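Local coordinates for manganese-dependent ADP-ribose/CDP-alcohol diphosphatase (Danio rerio, PDB 2NXF), which probably hydrolyses ADP-ribose and CDP-alcohols such as CDP-choline at a dinuclear metal centre of the calcineurin-like phosphoesterase type, at residues L147-L152 / I225-P230; D89-W94 / Y132-S137; S124-D129 / E203-W208. All blocks are in the same frame, centred on the assembly; numbering follows the deposited sequence.

Contact 1 (L147-L152 / I225-P230). With ZN (zinc ion), chain C.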
loop_
_atom_site.group_PDB
_atom_site.type_symbol
_atom_site.label_atom_id
_atom_site.label_comp_id
_atom_site.label_asym_id
_atom_site.label_seq_id
_atom_site.Cartn_x
_atom_site.Cartn_y
_atom_site.Cartn_z
ATOM N N LEU A 147 -1.196 7.307 -1.982
ATOM C CA LEU A 147 -0.319 8.049 -1.077
ATOM C C LEU A 147 1.063 7.428 -1.000
ATOM O O LEU A 147 1.245 6.234 -1.333
ATOM C CB LEU A 147 -0.924 8.076 0.332
ATOM C CG LEU A 147 -2.316 8.705 0.502
ATOM C CD1 LEU A 147 -2.716 8.670 1.976
ATOM C CD2 LEU A 147 -2.322 10.128 -0.065
ATOM N N ASP A 148 2.020 8.256 -0.552
ATOM C CA ASP A 148 3.423 7.912 -0.415
ATOM C C ASP A 148 3.740 7.830 1.099
ATOM O O ASP A 148 4.066 8.837 1.747
ATOM C CB ASP A 148 4.255 9.030 -1.085
ATOM C CG ASP A 148 5.761 8.760 -1.085
ATOM O OD1 ASP A 148 6.242 7.758 -0.497
ATOM O OD2 ASP A 148 6.456 9.586 -1.707
ATOM N N ALA A 149 3.642 6.618 1.645
ATOM C CA ALA A 149 3.804 6.430 3.084
ATOM C C ALA A 149 5.279 6.465 3.534
ATOM O O ALA A 149 5.548 6.365 4.743
ATOM C CB ALA A 149 3.159 5.105 3.523
ATOM N N TYR A 150 6.200 6.602 2.576
ATOM C CA TYR A 150 7.644 6.759 2.856
ATOM C C TYR A 150 8.175 8.142 2.474
ATOM O O TYR A 150 9.374 8.351 2.341
ATOM C CB TYR A 150 8.469 5.619 2.219
ATOM C CG TYR A 150 8.084 4.311 2.861
ATOM C CD1 TYR A 150 8.777 3.825 3.980
ATOM C CD2 TYR A 150 6.946 3.607 2.422
ATOM C CE1 TYR A 150 8.391 2.647 4.605
ATOM C CE2 TYR A 150 6.549 2.433 3.043
ATOM C CZ TYR A 150 7.262 1.966 4.144
ATOM O OH TYR A 150 6.898 0.798 4.784
ATOM N N ASP A 151 7.246 9.081 2.330
ATOM C CA ASP A 151 7.560 10.489 2.112
ATOM C C ASP A 151 8.495 10.956 3.240
ATOM O O ASP A 151 9.578 11.504 2.995
ATOM C CB ASP A 151 6.210 11.222 2.109
ATOM C CG ASP A 151 6.320 12.715 1.954
ATOM O OD1 ASP A 151 7.417 13.277 1.749
ATOM O OD2 ASP A 151 5.231 13.325 2.046
ATOM N N LEU A 152 8.072 10.726 4.480
ATOM C CA LEU A 152 9.004 10.834 5.596
ATOM C C LEU A 152 9.500 9.427 5.886
ATOM O O LEU A 152 8.722 8.576 6.284
ATOM C CB LEU A 152 8.305 11.433 6.824
ATOM C CG LEU A 152 7.717 12.836 6.644
ATOM C CD1 LEU A 152 7.146 13.278 7.981
ATOM C CD2 LEU A 152 8.762 13.830 6.145
ATOM N N ILE A 225 -8.725 5.574 -0.942
ATOM C CA ILE A 225 -7.356 6.007 -0.666
ATOM C C ILE A 225 -6.496 4.779 -0.475
ATOM O O ILE A 225 -6.908 3.843 0.229
ATOM C CB ILE A 225 -7.332 6.896 0.586
ATOM C CG1 ILE A 225 -8.254 8.113 0.365
ATOM C CG2 ILE A 225 -5.895 7.383 0.914
ATOM C CD1 ILE A 225 -8.519 8.874 1.640
ATOM N N PHE A 226 -5.320 4.781 -1.101
ATOM C CA PHE A 226 -4.445 3.609 -1.113
ATOM C C PHE A 226 -3.095 4.025 -0.560
ATOM O O PHE A 226 -2.569 5.082 -0.932
ATOM C CB PHE A 226 -4.255 3.097 -2.543
ATOM C CG PHE A 226 -5.536 2.668 -3.208
ATOM C CD1 PHE A 226 -5.975 1.359 -3.130
ATOM C CD2 PHE A 226 -6.324 3.605 -3.905
ATOM C CE1 PHE A 226 -7.170 0.970 -3.759
ATOM C CE2 PHE A 226 -7.518 3.209 -4.521
ATOM C CZ PHE A 226 -7.935 1.899 -4.447
ATOM N N SER A 227 -2.539 3.209 0.329
ATOM C CA SER A 227 -1.261 3.531 0.976
ATOM C C SER A 227 -0.546 2.216 1.266
ATOM O O SER A 227 -1.210 1.235 1.577
ATOM C CB SER A 227 -1.562 4.267 2.285
ATOM O OG SER A 227 -0.424 4.338 3.146
ATOM N N HIS A 228 0.792 2.167 1.214
ATOM C CA HIS A 228 1.390 0.879 1.588
ATOM C C HIS A 228 1.067 0.609 3.064
ATOM O O HIS A 228 0.763 -0.535 3.443
ATOM C CB HIS A 228 2.908 0.856 1.408
ATOM C CG HIS A 228 3.495 -0.483 1.678
ATOM N ND1 HIS A 228 3.138 -1.604 0.952
ATOM C CD2 HIS A 228 4.382 -0.895 2.614
ATOM C CE1 HIS A 228 3.807 -2.649 1.421
ATOM N NE2 HIS A 228 4.564 -2.246 2.429
ATOM N N LEU A 229 1.133 1.659 3.877
ATOM C CA LEU A 229 0.963 1.527 5.323
ATOM C C LEU A 229 -0.450 1.826 5.797
ATOM O O LEU A 229 -1.064 2.829 5.384
ATOM C CB LEU A 229 1.905 2.498 6.072
ATOM C CG LEU A 229 3.410 2.268 5.870
ATOM C CD1 LEU A 229 4.219 3.325 6.665
ATOM C CD2 LEU A 229 3.805 0.873 6.253
ATOM N N PRO A 230 -0.965 0.979 6.700
ATOM C CA PRO A 230 -2.249 1.262 7.362
ATOM C C PRO A 230 -2.117 2.420 8.357
ATOM O O PRO A 230 -1.005 2.732 8.822
ATOM C CB PRO A 230 -2.559 -0.045 8.106
ATOM C CG PRO A 230 -1.226 -0.672 8.359
ATOM C CD PRO A 230 -0.400 -0.315 7.127
HETATM ZN ZN ZN C . 5.894 -3.541 3.628
HETATM O O HOH W 1 2.633 4.280 0.104
HETATM O O HOH W 2 5.072 -5.393 4.348
#
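Leu147 and Phe226 join two segments that run nearly the same way, 18° apart, and a single backbone hydrogen bond, Leu147 N to Phe226 O at 2.8 Å, closes the pairing before both chains leave the sheet. Here parallel strands 142-146 and 222-227 of the metallophosphoesterase sandwich open into loops, and the loop after 222-227 supplies His228 to the zinc centre. Below that bond one branch of Leu147, CD1, rests on Ile225 CG2 at 3.6 Å, while Phe261 of strand 258-263 touches both residues. Further along, Leu147 is followed by a type I turn from Asp148 to Asp151, in which Asp148 OD1 accepts from Tyr150 N as an Asx turn. The turn places Ala149 CB against Leu229 CG, 3.7 Å away, and the side chains of Tyr150 and Leu229 cross at about a right angle. Tyr150 OH meets Leu229 CD2 at 3.4 Å and also lies at the rim of the His228 imidazole; its own hydrogen bond goes to Phe197 O. Replacing Leu229 with an alanine would probably open a gap between Ala149 and Tyr150 and leave the phenol end with less to hold it beside the zinc ligand. A water spans the widening backbones, accepting from Ala149 N and from His228 N, each at 3.0 Å. Ser227 OG donates to Leu229 O in the carbonyl plane, which tightens the bend after the strand. With CG anti to the backbone N (chi1 -175°), the imidazole of His228 reaches out to the metal that Asp60, Asn96 and His265 also bind. Its ND1 is hydrogen-bonded to Leu58 O, which fixes the ring rotation, and NE2 ligates the zinc ion at 2.2 Å.

Contact 2 (D89-W94 / Y132-S137)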
loop_
_atom_site.group_PDB
_atom_site.type_symbol
_atom_site.label_atom_id
_atom_site.label_comp_id
_atom_site.label_asym_id
_atom_site.label_seq_id
_atom_site.Cartn_x
_atom_site.Cartn_y
_atom_site.Cartn_z
ATOM N N ASP A 89 -4.639 -0.846 -17.172
ATOM C CA ASP A 89 -3.796 -0.004 -16.332
ATOM C C ASP A 89 -3.591 -0.657 -14.978
ATOM O O ASP A 89 -4.557 -1.117 -14.361
ATOM C CB ASP A 89 -4.451 1.362 -16.086
ATOM C CG ASP A 89 -4.428 2.273 -17.301
ATOM O OD1 ASP A 89 -3.724 1.981 -18.299
ATOM O OD2 ASP A 89 -5.138 3.307 -17.251
ATOM N N VAL A 90 -2.342 -0.669 -14.512
ATOM C CA VAL A 90 -2.031 -1.105 -13.155
ATOM C C VAL A 90 -1.459 0.089 -12.396
ATOM O O VAL A 90 -0.588 0.815 -12.901
ATOM C CB VAL A 90 -1.015 -2.282 -13.141
ATOM C CG1 VAL A 90 -0.728 -2.725 -11.714
ATOM C CG2 VAL A 90 -1.568 -3.465 -13.969
ATOM N N HIS A 91 -1.975 0.306 -11.195
ATOM C CA HIS A 91 -1.517 1.413 -10.353
ATOM C C HIS A 91 -0.659 0.832 -9.248
ATOM O O HIS A 91 -1.062 -0.124 -8.573
ATOM C CB HIS A 91 -2.707 2.191 -9.804
ATOM C CG HIS A 91 -3.479 2.880 -10.878
ATOM N ND1 HIS A 91 -3.110 4.113 -11.379
ATOM C CD2 HIS A 91 -4.530 2.464 -11.625
ATOM C CE1 HIS A 91 -3.932 4.445 -12.360
ATOM N NE2 HIS A 91 -4.805 3.467 -12.523
ATOM N N HIS A 92 0.541 1.388 -9.111
ATOM C CA HIS A 92 1.556 0.832 -8.225
ATOM C C HIS A 92 1.780 1.761 -7.042
ATOM O O HIS A 92 2.145 2.929 -7.230
ATOM C CB HIS A 92 2.891 0.675 -8.969
ATOM C CG HIS A 92 2.793 -0.160 -10.208
ATOM N ND1 HIS A 92 2.675 -1.531 -10.178
ATOM C CD2 HIS A 92 2.799 0.193 -11.513
ATOM C CE1 HIS A 92 2.604 -1.988 -11.419
ATOM N NE2 HIS A 92 2.667 -0.962 -12.248
ATOM N N VAL A 93 1.567 1.220 -5.845
ATOM C CA VAL A 93 1.896 1.887 -4.590
ATOM C C VAL A 93 3.323 1.497 -4.226
ATOM O O VAL A 93 3.689 0.332 -4.368
ATOM C CB VAL A 93 0.881 1.436 -3.487
ATOM C CG1 VAL A 93 1.274 1.995 -2.117
ATOM C CG2 VAL A 93 -0.516 1.873 -3.850
ATOM N N TRP A 94 4.132 2.458 -3.773
ATOM C CA TRP A 94 5.508 2.134 -3.343
ATOM C C TRP A 94 5.563 1.844 -1.841
ATOM O O TRP A 94 5.112 2.657 -1.014
ATOM C CB TRP A 94 6.526 3.221 -3.708
ATOM C CG TRP A 94 6.602 3.523 -5.169
ATOM C CD1 TRP A 94 6.062 2.797 -6.202
ATOM C CD2 TRP A 94 7.295 4.620 -5.764
ATOM N NE1 TRP A 94 6.354 3.405 -7.402
ATOM C CE2 TRP A 94 7.095 4.532 -7.168
ATOM C CE3 TRP A 94 8.037 5.689 -5.248
ATOM C CZ2 TRP A 94 7.625 5.474 -8.065
ATOM C CZ3 TRP A 94 8.565 6.632 -6.142
ATOM C CH2 TRP A 94 8.355 6.512 -7.536
ATOM N N TYR A 132 5.651 10.700 -4.199
ATOM C CA TYR A 132 4.992 9.814 -5.151
ATOM C C TYR A 132 3.549 9.594 -4.692
ATOM O O TYR A 132 3.209 8.593 -4.053
ATOM C CB TYR A 132 5.751 8.479 -5.290
ATOM C CG TYR A 132 5.060 7.563 -6.267
ATOM C CD1 TYR A 132 5.000 7.878 -7.625
ATOM C CD2 TYR A 132 4.462 6.367 -5.821
ATOM C CE1 TYR A 132 4.313 7.044 -8.538
ATOM C CE2 TYR A 132 3.803 5.523 -6.717
ATOM C CZ TYR A 132 3.732 5.856 -8.054
ATOM O OH TYR A 132 3.074 5.036 -8.938
ATOM N N ALA A 133 2.711 10.574 -5.010
ATOM C CA ALA A 133 1.308 10.550 -4.654
ATOM C C ALA A 133 0.556 11.192 -5.786
ATOM O O ALA A 133 1.021 12.184 -6.394
ATOM C CB ALA A 133 1.073 11.342 -3.370
ATOM N N TYR A 134 -0.622 10.643 -6.063
ATOM C CA TYR A 134 -1.438 11.182 -7.152
ATOM C C TYR A 134 -2.878 10.795 -6.982
ATOM O O TYR A 134 -3.186 9.916 -6.189
ATOM C CB TYR A 134 -0.914 10.749 -8.518
ATOM C CG TYR A 134 -0.972 9.256 -8.853
ATOM C CD1 TYR A 134 -2.008 8.750 -9.654
ATOM C CD2 TYR A 134 0.031 8.369 -8.421
ATOM C CE1 TYR A 134 -2.060 7.410 -10.023
ATOM C CE2 TYR A 134 -0.025 7.003 -8.791
ATOM C CZ TYR A 134 -1.070 6.542 -9.584
ATOM O OH TYR A 134 -1.133 5.210 -9.976
ATOM N N GLU A 135 -3.750 11.495 -7.705
ATOM C CA GLU A 135 -5.176 11.227 -7.617
ATOM C C GLU A 135 -5.787 11.374 -8.996
ATOM O O GLU A 135 -5.302 12.160 -9.815
ATOM C CB GLU A 135 -5.850 12.163 -6.594
ATOM C CG GLU A 135 -5.575 13.664 -6.796
ATOM C CD GLU A 135 -6.635 14.399 -7.589
ATOM O OE1 GLU A 135 -6.462 15.639 -7.788
ATOM O OE2 GLU A 135 -7.627 13.757 -8.038
ATOM N N PHE A 136 -6.842 10.598 -9.240
ATOM C CA PHE A 136 -7.552 10.646 -10.510
ATOM C C PHE A 136 -8.952 10.114 -10.321
ATOM O O PHE A 136 -9.233 9.414 -9.321
ATOM C CB PHE A 136 -6.791 9.807 -11.554
ATOM C CG PHE A 136 -6.724 8.334 -11.227
ATOM C CD1 PHE A 136 -7.574 7.425 -11.861
ATOM C CD2 PHE A 136 -5.784 7.849 -10.315
ATOM C CE1 PHE A 136 -7.493 6.063 -11.555
ATOM C CE2 PHE A 136 -5.705 6.492 -10.015
ATOM C CZ PHE A 136 -6.570 5.608 -10.634
ATOM N N SER A 137 -9.825 10.413 -11.289
ATOM C CA SER A 137 -11.156 9.853 -11.254
ATOM C C SER A 137 -11.288 8.762 -12.318
ATOM O O SER A 137 -11.261 9.067 -13.499
ATOM C CB SER A 137 -12.199 10.947 -11.470
ATOM O OG SER A 137 -13.489 10.369 -11.530
#
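Trp94 and Tyr132 lie face to face where the two sheets of the sandwich look at each other: strand 89-92 is the edge of one and strand 134-137 belongs to the other. Their axes approach to 10.8 Å and run at 148°, so the strands share no backbone bond and aromatic side chains fill the space between them.

Two stacks carry most of the packing. The six-membered ring of Trp94 and the phenol of Tyr132 are only 6° from parallel, with centroids 3.6 Å apart, and Tyr132 CB adds a CH-pi contact over the same indole face. At the other end His91 and Phe136 make an offset stack with centroids 4.5 Å apart, in which Phe136 CZ sits over the rim of the imidazole. Phe136 CG lies between its backbone N and carbonyl carbon (chi1 64°), a rotamer that swings the ring across to the histidine.

The hydrogen bonds run at ring edges. His91 ND1 and Tyr134 OH are 2.7 Å apart, and the hydroxyl lies in the plane of the imidazole. Tyr132 OH donates to His92 O at 2.9 Å, in the carbonyl plane. Both tyrosine hydroxyls also hydrogen-bond Ser114 OG, while Trp94 NE1 is taken by Leu112 O.

Stacking therefore uses the ring faces and hydrogen bonding their rims, which lets polar aromatic groups pack in a buried interface with their hydroxyls matched. Because His91 is gripped at both face and edge, its imidazole is unlikely to turn freely.

Contact 3 (S124-D129 / E203-W208); sequences SDLIGD and EQQLQW
A short edge strand and the turn that follows it pack here, by way of Leu126, on Trp208 of an outer helix, in a partly buried strand-to-helix contact at the margin of the metallophosphoesterase sandwich. Strand 124-125 is outermost in its sheet, antiparallel to strand 134-139, and helix 203-219 lies over the outer side of that sheet. The centre of the contact is about 17 Å from the centre of the chain.

Leu126 carries the apolar part. Its CD2 stands over the five-membered ring of Trp208, 3.7 Å from the centroid and 15° off the normal, and CG stands over the middle of the indole, so CG and CD2 cover one face of the ring system. CD1 falls outside its edge, 3.8 Å from Trp208 CE3, beside the six-membered ring on the side nearer the helix. CD1 also approaches the helix backbone at Gln205 CA. The indole can lie flat beneath the leucine because Trp208 CG is anti to the backbone N (chi1 167°), a setting that directs the ring away from the helix and toward the strand.

The turn is shaped by local bonds: Asp125 OD1 takes the N-H of Ile127 on its anti lone pair, an Asx turn, and Asp129 N is bonded to Leu126 O. Asp129 then faces Gln204 at the exposed end, where OD1 is 3.3 Å from NE2. Water bridges the same pair, donating to Asp129 O and to Gln204 OE1.

Ser124 closes the other end. Its OG also bonds Glu135 OE1 of the neighbouring strand, presumably as donor. It thus ties sheet to helix by accepting the indole N-H, with Trp208 NE1 2.9 Å away and OG only 9° out of the ring plane.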
loop_
_atom_site.group_PDB
_atom_site.type_symbol
_atom_site.label_atom_id
_atom_site.label_comp_id
_atom_site.label_asym_id
_atom_site.label_seq_id
_atom_site.Cartn_x
_atom_site.Cartn_y
_atom_site.Cartn_z
ATOM N N SER A 124 -4.334 15.245 -10.195
ATOM C CA SER A 124 -3.169 16.024 -9.790
ATOM C C SER A 124 -2.162 15.033 -9.216
ATOM O O SER A 124 -2.499 13.876 -8.903
ATOM C CB SER A 124 -3.541 17.075 -8.728
ATOM O OG SER A 124 -3.938 16.469 -7.499
ATOM N N ASP A 125 -0.923 15.477 -9.064
ATOM C CA ASP A 125 0.074 14.617 -8.444
ATOM C C ASP A 125 1.126 15.474 -7.762
ATOM O O ASP A 125 1.211 16.685 -8.014
ATOM C CB ASP A 125 0.709 13.666 -9.483
ATOM C CG ASP A 125 1.577 14.392 -10.507
ATOM O OD1 ASP A 125 2.645 14.923 -10.137
ATOM O OD2 ASP A 125 1.192 14.438 -11.700
ATOM N N LEU A 126 1.946 14.837 -6.938
ATOM C CA LEU A 126 2.991 15.542 -6.205
ATOM C C LEU A 126 4.404 15.205 -6.690
ATOM O O LEU A 126 5.382 15.459 -5.980
ATOM C CB LEU A 126 2.870 15.229 -4.723
ATOM C CG LEU A 126 1.525 15.609 -4.090
ATOM C CD1 LEU A 126 1.576 15.356 -2.596
ATOM C CD2 LEU A 126 1.182 17.071 -4.355
ATOM N N ILE A 127 4.505 14.633 -7.886
ATOM C CA ILE A 127 5.811 14.197 -8.423
ATOM C C ILE A 127 6.793 15.369 -8.507
ATOM O O ILE A 127 7.987 15.225 -8.204
ATOM C CB ILE A 127 5.679 13.542 -9.833
ATOM C CG1 ILE A 127 4.751 12.320 -9.816
ATOM C CG2 ILE A 127 7.049 13.132 -10.385
ATOM C CD1 ILE A 127 5.081 11.319 -8.817
ATOM N N GLY A 128 6.279 16.538 -8.899
ATOM C CA GLY A 128 7.115 17.745 -9.041
ATOM C C GLY A 128 7.678 18.210 -7.703
ATOM O O GLY A 128 8.659 18.970 -7.657
ATOM N N ASP A 129 7.048 17.742 -6.630
ATOM C CA ASP A 129 7.433 18.027 -5.253
ATOM C C ASP A 129 8.228 16.876 -4.627
ATOM O O ASP A 129 8.448 16.864 -3.409
ATOM C CB ASP A 129 6.166 18.288 -4.430
ATOM C CG ASP A 129 5.295 19.383 -5.048
ATOM O OD1 ASP A 129 5.780 20.526 -5.126
ATOM O OD2 ASP A 129 4.154 19.090 -5.478
ATOM N N GLU A 203 3.741 17.096 5.945
ATOM C CA GLU A 203 2.720 18.115 6.056
ATOM C C GLU A 203 2.244 18.512 4.644
ATOM O O GLU A 203 1.042 18.722 4.408
ATOM C CB GLU A 203 3.272 19.319 6.835
ATOM C CG GLU A 203 2.338 20.486 6.920
ATOM C CD GLU A 203 3.016 21.683 7.561
ATOM O OE1 GLU A 203 3.933 22.267 6.933
ATOM O OE2 GLU A 203 2.639 22.044 8.694
ATOM N N GLN A 204 3.190 18.604 3.701
ATOM C CA GLN A 204 2.835 18.984 2.333
ATOM C C GLN A 204 1.877 17.951 1.734
ATOM O O GLN A 204 0.849 18.302 1.095
ATOM C CB GLN A 204 4.085 19.128 1.464
ATOM C CG GLN A 204 3.765 19.479 0.012
ATOM C CD GLN A 204 5.004 19.766 -0.823
ATOM O OE1 GLN A 204 6.135 19.451 -0.437
ATOM N NE2 GLN A 204 4.792 20.368 -1.973
ATOM N N GLN A 205 2.202 16.667 1.947
ATOM C CA GLN A 205 1.342 15.598 1.427
ATOM C C GLN A 205 -0.035 15.597 2.104
ATOM O O GLN A 205 -1.063 15.404 1.444
ATOM C CB GLN A 205 2.006 14.223 1.550
ATOM C CG GLN A 205 1.183 13.128 0.825
ATOM C CD GLN A 205 1.771 11.738 0.877
ATOM O OE1 GLN A 205 1.151 10.799 0.370
ATOM N NE2 GLN A 205 2.973 11.589 1.474
ATOM N N LEU A 206 -0.065 15.798 3.419
ATOM C CA LEU A 206 -1.358 15.804 4.134
ATOM C C LEU A 206 -2.238 16.978 3.729
ATOM O O LEU A 206 -3.471 16.848 3.662
ATOM C CB LEU A 206 -1.149 15.844 5.652
ATOM C CG LEU A 206 -0.498 14.580 6.213
ATOM C CD1 LEU A 206 0.037 14.895 7.641
ATOM C CD2 LEU A 206 -1.451 13.420 6.235
ATOM N N GLN A 207 -1.616 18.136 3.497
ATOM C CA GLN A 207 -2.348 19.332 3.069
ATOM C C GLN A 207 -2.990 19.082 1.703
ATOM O O GLN A 207 -4.136 19.476 1.458
ATOM C CB GLN A 207 -1.422 20.556 3.064
ATOM C CG GLN A 207 -1.145 21.055 4.492
ATOM C CD GLN A 207 -0.204 22.253 4.575
ATOM O OE1 GLN A 207 0.643 22.466 3.698
ATOM N NE2 GLN A 207 -0.336 23.031 5.647
ATOM N N TRP A 208 -2.261 18.397 0.823
ATOM C CA TRP A 208 -2.811 18.044 -0.482
ATOM C C TRP A 208 -3.962 17.023 -0.370
ATOM O O TRP A 208 -5.021 17.201 -0.977
ATOM C CB TRP A 208 -1.691 17.533 -1.395
ATOM C CG TRP A 208 -2.112 16.839 -2.671
ATOM C CD1 TRP A 208 -2.427 17.421 -3.883
ATOM C CD2 TRP A 208 -2.198 15.423 -2.878
ATOM N NE1 TRP A 208 -2.722 16.445 -4.816
ATOM C CE2 TRP A 208 -2.585 15.213 -4.225
ATOM C CE3 TRP A 208 -1.987 14.310 -2.049
ATOM C CZ2 TRP A 208 -2.777 13.941 -4.755
ATOM C CZ3 TRP A 208 -2.177 13.027 -2.580
ATOM C CH2 TRP A 208 -2.562 12.859 -3.923
HETATM O O HOH W 3 8.699 19.397 -2.029
#

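Overall arrangement
The three contacts run from the middle of the chain to its surface. Contact 1 is buried beside the zinc site and mixes backbone pairing, aliphatic packing and a bridging water. Contact 2, also buried, joins the two sheets through aromatic stacks. Contact 3, farthest out, fixes an edge strand to a helix, with water and exposed polar groups at its rim. All three reach the same sheet, and strand 124-125 of contact 3 neighbours strand 134-139 of contact 2. Polar bonds cross between them: Asp148 OD2 receives Tyr132 N, Gln205 OE1 receives Asp148 N, and Gln205 NE2 bonds Asp151 OD2, so the helix grips the turn of contact 1 directly.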